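Local coordinates for protein cellulase (Uncultured bacterium, PDB 6XSO) that probably hydrolyses internal beta-1,4 linkages of cellulose and related plant cell-wall polysaccharides, acting as a broad-specificity family 5 endoglucanase, at residues A[202-206]-A[231-235]; A[306-311]-A[331-336]; A[114-120]-A[166-171]. All coordinates share one frame; numbering follows the deposited sequence.

Contact 1 (A[202-206]-A[231-235]); sequences AYNAI and VNTYA
Tyr203 and Tyr234 form the aromatic part of this contact, and their geometry fits neither a stack nor an edge-to-face pair. The ring centroids lie 5.9 Å apart and the planes stand at 71°. The two tyrosines come nearest where CE1 of Tyr203, on its rim, lies 3.7 Å from Tyr234 CB, with CB near the plane of the Tyr203 ring. Tyr234 reaches the helix because its CG lies opposite the backbone N (chi1 178°), which carries the ring toward the helix, between Ala202, Tyr203 and Ile206.

Aliphatic contacts complete the apolar surface. Ile206 bends its CD1 onto the backbone of Tyr234, 3.7 Å from CA, while its CG1 sits at the edge of the Tyr234 ring, near the ring plane. The other branch, CG2, points at the carbonyl of Asn232, 4.0 Å from O. Further along the ring, CE2 of Tyr234 meets CB of Ala202 at 4.2 Å.

The segments belong to a beta-alpha-beta unit of the TIM barrel: helix 196-219 leads into strand 229-232, and Tyr234 lies just beyond the C-terminal end of that strand, turned back on the helix.

The polar groups here find their partners elsewhere. Tyr234 OH is hydrogen-bonded to both Asp178 N and Ser182 O, and Tyr203 OH to Ala186 N, which anchors the two rings to the connection between strand 168-171 and helix 196-219. The carbonyl of Asn232, beside Ile206, is hydrogen-bonded to Tyr173 OH.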
# COMPACT_ATOMS: atom_id res chain seq x y z
N ALA A 202 15.98 -10.54 -8.63
CA ALA A 202 14.92 -9.65 -8.18
C ALA A 202 13.94 -10.37 -7.27
O ALA A 202 13.58 -9.84 -6.21
CB ALA A 202 14.21 -9.09 -9.41
N TYR A 203 13.53 -11.58 -7.63
CA TYR A 203 12.60 -12.31 -6.77
C TYR A 203 13.27 -12.79 -5.49
O TYR A 203 12.64 -12.79 -4.43
CB TYR A 203 11.88 -13.42 -7.55
CG TYR A 203 11.10 -12.85 -8.72
CD1 TYR A 203 10.12 -11.89 -8.54
CD2 TYR A 203 11.36 -13.26 -10.01
CE1 TYR A 203 9.43 -11.36 -9.61
CE2 TYR A 203 10.66 -12.73 -11.08
CZ TYR A 203 9.70 -11.77 -10.88
OH TYR A 203 9.01 -11.22 -11.94
N ASN A 204 14.55 -13.15 -5.55
CA ASN A 204 15.27 -13.44 -4.31
C ASN A 204 15.28 -12.22 -3.39
O ASN A 204 15.15 -12.36 -2.16
CB ASN A 204 16.71 -13.86 -4.61
CG ASN A 204 16.82 -15.29 -5.11
OD1 ASN A 204 15.84 -16.04 -5.18
ND2 ASN A 204 18.04 -15.68 -5.48
N ALA A 205 15.48 -11.03 -3.96
CA ALA A 205 15.51 -9.80 -3.16
C ALA A 205 14.14 -9.47 -2.57
O ALA A 205 14.03 -9.13 -1.39
CB ALA A 205 16.01 -8.63 -4.00
N ILE A 206 13.08 -9.55 -3.40
CA ILE A 206 11.72 -9.36 -2.89
C ILE A 206 11.49 -10.28 -1.70
O ILE A 206 11.01 -9.86 -0.64
CB ILE A 206 10.68 -9.60 -3.99
CG1 ILE A 206 10.72 -8.48 -5.04
CG2 ILE A 206 9.28 -9.76 -3.34
CD1 ILE A 206 10.14 -7.18 -4.58
N VAL A 231 2.84 -8.00 2.72
CA VAL A 231 4.02 -8.02 1.86
C VAL A 231 3.55 -7.82 0.42
O VAL A 231 2.49 -8.33 0.02
CB VAL A 231 4.86 -9.32 2.00
CG1 VAL A 231 5.45 -9.39 3.38
CG2 VAL A 231 4.04 -10.55 1.69
N ASN A 232 4.31 -7.03 -0.35
CA ASN A 232 3.94 -6.67 -1.71
C ASN A 232 4.71 -7.50 -2.74
O ASN A 232 5.84 -7.94 -2.52
CB ASN A 232 4.16 -5.18 -1.97
CG ASN A 232 3.23 -4.28 -1.17
OD1 ASN A 232 2.69 -4.68 -0.15
ND2 ASN A 232 3.06 -3.05 -1.63
N THR A 233 4.07 -7.72 -3.88
CA THR A 233 4.77 -8.37 -4.97
C THR A 233 5.79 -7.42 -5.58
O THR A 233 5.75 -6.20 -5.36
CB THR A 233 3.76 -8.74 -6.05
OG1 THR A 233 3.07 -7.55 -6.43
CG2 THR A 233 2.77 -9.78 -5.57
N TYR A 234 6.70 -7.98 -6.38
CA TYR A 234 7.57 -7.21 -7.26
C TYR A 234 6.76 -6.11 -7.94
O TYR A 234 5.76 -6.39 -8.60
CB TYR A 234 8.22 -8.13 -8.35
CG TYR A 234 9.08 -7.30 -9.27
CD1 TYR A 234 8.55 -6.70 -10.39
CD2 TYR A 234 10.43 -7.06 -8.98
CE1 TYR A 234 9.32 -5.85 -11.18
CE2 TYR A 234 11.18 -6.24 -9.77
CZ TYR A 234 10.63 -5.63 -10.86
OH TYR A 234 11.41 -4.80 -11.63
N ALA A 235 7.19 -4.85 -7.79
CA ALA A 235 6.58 -3.67 -8.41
C ALA A 235 5.12 -3.44 -7.98
O ALA A 235 4.44 -2.57 -8.56
CB ALA A 235 6.68 -3.67 -9.94

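Contact 2 (A[306-311]-A[331-336]); sequences IGEWST and FVDDFV
The helical hydrogen bond from Phe335 N to Phe331 O, at 2.8 Å, sets these two residues one turn apart, and both rings reach Trp309. Phe335, its CG anti to the backbone N (chi1 -171°), carries its ring over one face of the indole in an offset stack: its ring centroid is 4.6 Å from that of the six-membered ring, with the planes only 19° apart. Its CD2 reaches Trp309 CE3 at 3.5 Å. Phe331 instead comes in at the indole edge, CE2 in the indole plane and 3.7 Å from CZ3, with the two rings inclined at 63°.

Trp309 belongs to strand 304-309 of the TIM barrel, and helix 325-341 is the long helix that follows that strand, after the short helix 320-323, so this aromatic cluster joins a strand to its own helix. The far rim of the indole meets two valines: CH2 touches Val332 CG2 and CZ2 touches Val336 CG2. Ile306 CD1 packs on Phe335 CZ, 3.8 Å away, and Thr311 CG2 lies against CE2 of Phe331. Ser310 O, buried near Phe331 CE2, has no hydrogen-bonding partner in the model, whereas Ser310 OG is bonded to Tyr348 OH.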
# COMPACT_ATOMS: atom_id res chain seq x y z
N ILE A 306 -5.70 -4.91 -2.67
CA ILE A 306 -5.37 -4.06 -3.82
C ILE A 306 -5.18 -2.67 -3.20
O ILE A 306 -6.14 -1.91 -2.97
CB ILE A 306 -6.43 -4.13 -4.92
CG1 ILE A 306 -6.54 -5.57 -5.44
CG2 ILE A 306 -6.10 -3.15 -6.03
CD1 ILE A 306 -7.70 -5.74 -6.43
N GLY A 307 -3.93 -2.36 -2.85
CA GLY A 307 -3.65 -1.22 -2.00
C GLY A 307 -3.62 0.10 -2.71
O GLY A 307 -3.53 1.13 -2.04
N GLU A 308 -3.62 0.08 -4.04
CA GLU A 308 -3.86 1.28 -4.82
C GLU A 308 -4.64 0.86 -6.05
O GLU A 308 -4.30 -0.15 -6.68
CB GLU A 308 -2.58 1.93 -5.35
CG GLU A 308 -1.59 2.37 -4.29
CD GLU A 308 -0.33 2.98 -4.85
OE1 GLU A 308 -0.29 3.31 -6.06
OE2 GLU A 308 0.61 3.18 -4.04
N TRP A 309 -5.67 1.63 -6.40
CA TRP A 309 -6.30 1.47 -7.70
C TRP A 309 -6.92 2.78 -8.16
O TRP A 309 -7.19 3.69 -7.36
CB TRP A 309 -7.36 0.37 -7.70
CG TRP A 309 -8.60 0.71 -6.88
CD1 TRP A 309 -8.68 0.79 -5.51
CD2 TRP A 309 -9.92 1.01 -7.36
NE1 TRP A 309 -9.96 1.12 -5.12
CE2 TRP A 309 -10.74 1.26 -6.23
CE3 TRP A 309 -10.49 1.10 -8.64
CZ2 TRP A 309 -12.08 1.57 -6.34
CZ3 TRP A 309 -11.84 1.41 -8.74
CH2 TRP A 309 -12.61 1.64 -7.60
N SER A 310 -7.13 2.84 -9.47
CA SER A 310 -7.86 3.86 -10.22
C SER A 310 -7.82 3.31 -11.65
O SER A 310 -7.71 2.10 -11.84
CB SER A 310 -7.27 5.25 -10.06
OG SER A 310 -8.10 6.18 -10.76
N THR A 311 -7.90 4.17 -12.66
CA THR A 311 -7.71 3.72 -14.03
C THR A 311 -6.34 4.16 -14.52
O THR A 311 -5.63 4.92 -13.85
CB THR A 311 -8.77 4.28 -14.97
OG1 THR A 311 -8.60 5.70 -15.06
CG2 THR A 311 -10.15 3.94 -14.47
N PHE A 331 -16.96 0.94 -14.28
CA PHE A 331 -15.77 0.18 -13.91
C PHE A 331 -15.65 0.07 -12.40
O PHE A 331 -15.41 -1.02 -11.86
CB PHE A 331 -14.52 0.85 -14.53
CG PHE A 331 -13.23 0.50 -13.83
CD1 PHE A 331 -12.68 -0.76 -13.98
CD2 PHE A 331 -12.58 1.42 -13.04
CE1 PHE A 331 -11.51 -1.11 -13.34
CE2 PHE A 331 -11.41 1.08 -12.38
CZ PHE A 331 -10.87 -0.17 -12.55
N VAL A 332 -15.82 1.20 -11.69
CA VAL A 332 -15.78 1.22 -10.23
C VAL A 332 -16.77 0.22 -9.65
O VAL A 332 -16.44 -0.58 -8.76
CB VAL A 332 -16.08 2.65 -9.72
CG1 VAL A 332 -16.50 2.66 -8.25
CG2 VAL A 332 -14.89 3.57 -9.99
N ASP A 333 -18.03 0.30 -10.09
CA ASP A 333 -19.05 -0.58 -9.55
C ASP A 333 -18.60 -2.03 -9.61
O ASP A 333 -18.72 -2.79 -8.64
CB ASP A 333 -20.34 -0.46 -10.37
CG ASP A 333 -21.09 0.84 -10.15
OD1 ASP A 333 -20.73 1.63 -9.26
OD2 ASP A 333 -22.07 1.07 -10.89
N ASP A 334 -18.11 -2.45 -10.78
CA ASP A 334 -17.77 -3.86 -10.99
C ASP A 334 -16.47 -4.25 -10.29
O ASP A 334 -16.35 -5.37 -9.78
CB ASP A 334 -17.70 -4.14 -12.49
CG ASP A 334 -17.27 -5.57 -12.79
OD1 ASP A 334 -18.12 -6.48 -12.66
OD2 ASP A 334 -16.07 -5.75 -13.15
N PHE A 335 -15.48 -3.35 -10.29
CA PHE A 335 -14.19 -3.64 -9.66
C PHE A 335 -14.37 -3.87 -8.17
O PHE A 335 -13.90 -4.87 -7.61
CB PHE A 335 -13.25 -2.46 -9.92
CG PHE A 335 -11.82 -2.69 -9.52
CD1 PHE A 335 -10.94 -3.26 -10.41
CD2 PHE A 335 -11.36 -2.30 -8.27
CE1 PHE A 335 -9.61 -3.46 -10.04
CE2 PHE A 335 -10.03 -2.49 -7.92
CZ PHE A 335 -9.17 -3.09 -8.79
N VAL A 336 -15.10 -2.97 -7.51
CA VAL A 336 -15.35 -3.12 -6.08
C VAL A 336 -16.14 -4.39 -5.81
O VAL A 336 -15.84 -5.12 -4.86
CB VAL A 336 -16.05 -1.86 -5.52
CG1 VAL A 336 -16.55 -2.09 -4.10
CG2 VAL A 336 -15.06 -0.68 -5.55

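Contact 3 (A[114-120]-A[166-171]); sequences DMYCIIN and DKVLFE
Cys117 and Ile119 are hydrogen-bonded into a parallel ladder with Lys167, Leu169 and Glu171, the tight part of the contact. Cys117 N gives a 2.8 Å bond to Lys167 O, and Leu169 N returns one of 2.9 Å to Cys117 O with an N-H...O angle of 174°. Ile119 repeats the pattern with Leu169 O and Glu171 N. Past its end, Asn120 ND2 bonds to Glu171 OE2 at 3.1 Å from above the carboxylate plane, while Asn120 OD1 accepts from Val83 N; Arg80 forms a salt bridge with Glu171 OE2.

The opposite end is looser and wet. Lys167, bent at chi2 and chi4, lays CD over the centre of the Tyr116 ring, 3.6 Å from the centroid, and turns NZ into an off-centre cation-pi contact. NZ stays 4.0 Å from Asp114 OD1, beyond a salt bridge; two waters bridge the charges, one from NZ to OD1 and one to OD2. A third joins NZ to Tyr116 OH, itself bonded to Glu20. Replacing Tyr116 with an alanine would probably leave the lysine chain without the ring face it lies on, and Glu20 and the bridging water without their hydroxyl. Strands 116-119 and 168-171 are neighbours in the closed parallel barrel, joined through helix 140-161 as a beta-alpha-beta unit of the TIM-barrel fold.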
# COMPACT_ATOMS: atom_id res chain seq x y z
N ASP A 114 -12.25 4.66 14.09
CA ASP A 114 -12.42 3.22 14.06
C ASP A 114 -12.25 2.66 12.64
O ASP A 114 -12.85 1.65 12.28
CB ASP A 114 -13.74 2.77 14.68
CG ASP A 114 -13.65 1.36 15.22
OD1 ASP A 114 -12.64 1.05 15.90
OD2 ASP A 114 -14.58 0.57 14.96
N MET A 115 -11.42 3.33 11.85
CA MET A 115 -11.00 2.78 10.57
C MET A 115 -9.67 2.05 10.74
O MET A 115 -8.87 2.35 11.63
CB MET A 115 -10.84 3.89 9.52
CG MET A 115 -12.19 4.51 9.06
SD MET A 115 -12.05 5.64 7.65
CE MET A 115 -11.27 6.99 8.48
N TYR A 116 -9.42 1.08 9.86
CA TYR A 116 -8.10 0.48 9.75
C TYR A 116 -7.11 1.49 9.17
O TYR A 116 -7.46 2.38 8.40
CB TYR A 116 -8.14 -0.74 8.82
CG TYR A 116 -8.89 -1.90 9.39
CD1 TYR A 116 -10.27 -1.97 9.30
CD2 TYR A 116 -8.22 -2.92 10.03
CE1 TYR A 116 -10.97 -3.04 9.84
CE2 TYR A 116 -8.89 -3.98 10.56
CZ TYR A 116 -10.27 -4.04 10.45
OH TYR A 116 -10.94 -5.10 10.99
N CYS A 117 -5.83 1.32 9.54
CA CYS A 117 -4.76 2.17 9.03
C CYS A 117 -3.58 1.29 8.62
O CYS A 117 -3.10 0.48 9.42
CB CYS A 117 -4.29 3.16 10.10
SG CYS A 117 -3.13 4.39 9.45
N ILE A 118 -3.14 1.43 7.37
CA ILE A 118 -1.92 0.77 6.89
C ILE A 118 -0.82 1.83 6.79
O ILE A 118 -1.02 2.86 6.13
CB ILE A 118 -2.15 0.13 5.52
CG1 ILE A 118 -3.20 -0.99 5.56
CG2 ILE A 118 -0.82 -0.41 4.95
CD1 ILE A 118 -3.68 -1.41 4.14
N ILE A 119 0.35 1.56 7.39
CA ILE A 119 1.53 2.39 7.17
C ILE A 119 2.58 1.54 6.47
O ILE A 119 2.67 0.33 6.70
CB ILE A 119 2.13 3.02 8.44
CG1 ILE A 119 2.42 1.95 9.48
CG2 ILE A 119 1.19 4.11 8.97
CD1 ILE A 119 3.19 2.52 10.70
N ASN A 120 3.36 2.16 5.59
CA ASN A 120 4.31 1.39 4.78
C ASN A 120 5.67 2.09 4.69
O ASN A 120 5.96 3.06 5.41
CB ASN A 120 3.75 1.09 3.37
CG ASN A 120 3.81 2.30 2.44
OD1 ASN A 120 4.07 3.42 2.87
ND2 ASN A 120 3.56 2.07 1.16
N ASP A 166 -5.40 -4.09 16.60
CA ASP A 166 -5.35 -4.72 15.29
C ASP A 166 -5.86 -3.84 14.16
O ASP A 166 -5.76 -4.25 13.00
CB ASP A 166 -5.98 -6.13 15.29
CG ASP A 166 -7.49 -6.14 15.42
OD1 ASP A 166 -8.12 -5.07 15.55
OD2 ASP A 166 -8.06 -7.26 15.39
N LYS A 167 -6.30 -2.61 14.45
CA LYS A 167 -6.66 -1.70 13.36
C LYS A 167 -5.43 -1.16 12.63
O LYS A 167 -5.57 -0.67 11.51
CB LYS A 167 -7.47 -0.53 13.91
CG LYS A 167 -8.89 -0.91 14.33
CD LYS A 167 -9.74 -1.30 13.14
CE LYS A 167 -11.24 -1.34 13.50
NZ LYS A 167 -11.58 -2.51 14.33
N VAL A 168 -4.24 -1.29 13.22
CA VAL A 168 -3.01 -0.81 12.59
C VAL A 168 -2.28 -1.99 11.98
O VAL A 168 -1.93 -2.96 12.67
CB VAL A 168 -2.11 -0.06 13.59
CG1 VAL A 168 -0.79 0.32 12.91
CG2 VAL A 168 -2.81 1.20 14.10
N LEU A 169 -2.02 -1.90 10.67
CA LEU A 169 -1.29 -2.89 9.90
C LEU A 169 -0.04 -2.26 9.32
O LEU A 169 0.01 -1.05 9.08
CB LEU A 169 -2.12 -3.45 8.73
CG LEU A 169 -3.24 -4.44 9.09
CD1 LEU A 169 -4.50 -3.69 9.53
CD2 LEU A 169 -3.56 -5.37 7.93
N PHE A 170 1.00 -3.08 9.11
CA PHE A 170 2.23 -2.62 8.49
C PHE A 170 2.41 -3.27 7.12
O PHE A 170 2.10 -4.46 6.95
CB PHE A 170 3.47 -3.02 9.30
CG PHE A 170 3.49 -2.55 10.74
CD1 PHE A 170 2.80 -1.42 11.17
CD2 PHE A 170 4.25 -3.25 11.67
CE1 PHE A 170 2.87 -1.02 12.51
CE2 PHE A 170 4.32 -2.86 12.99
CZ PHE A 170 3.63 -1.75 13.41
N GLU A 171 2.95 -2.52 6.16
CA GLU A 171 3.21 -2.98 4.80
C GLU A 171 4.70 -2.84 4.48
O GLU A 171 5.27 -1.76 4.61
CB GLU A 171 2.37 -2.19 3.80
CG GLU A 171 2.79 -2.27 2.34
CD GLU A 171 2.13 -1.18 1.51
OE1 GLU A 171 1.02 -0.73 1.90
OE2 GLU A 171 2.69 -0.79 0.46
O HOH W 1 -14.35 -2.10 14.66
O HOH W 2 -11.25 -1.17 17.14
O HOH W 3 -13.33 -4.32 12.28

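Following the chain from the N terminus, contact 3 comes first: strand 116-119 is followed by helix 140-161, and strand 168-171 closes the loop beside it. Helix 196-219 comes next and is met by the end of strand 229-232 and the residues just after it in contact 1, a closure of 24 intervening residues. Contact 2 closes last, when helix 325-341 folds back on strand 304-309. The three are in series, so none nests within or crosses another. All reach the same eight-stranded barrel: contact 3 lies within the sheet, the others tie helices to it. Contacts 1 and 3 touch through a probable hydrogen bond from Asn232 ND2 to Glu171 OE2, whereas contact 2 touches neither.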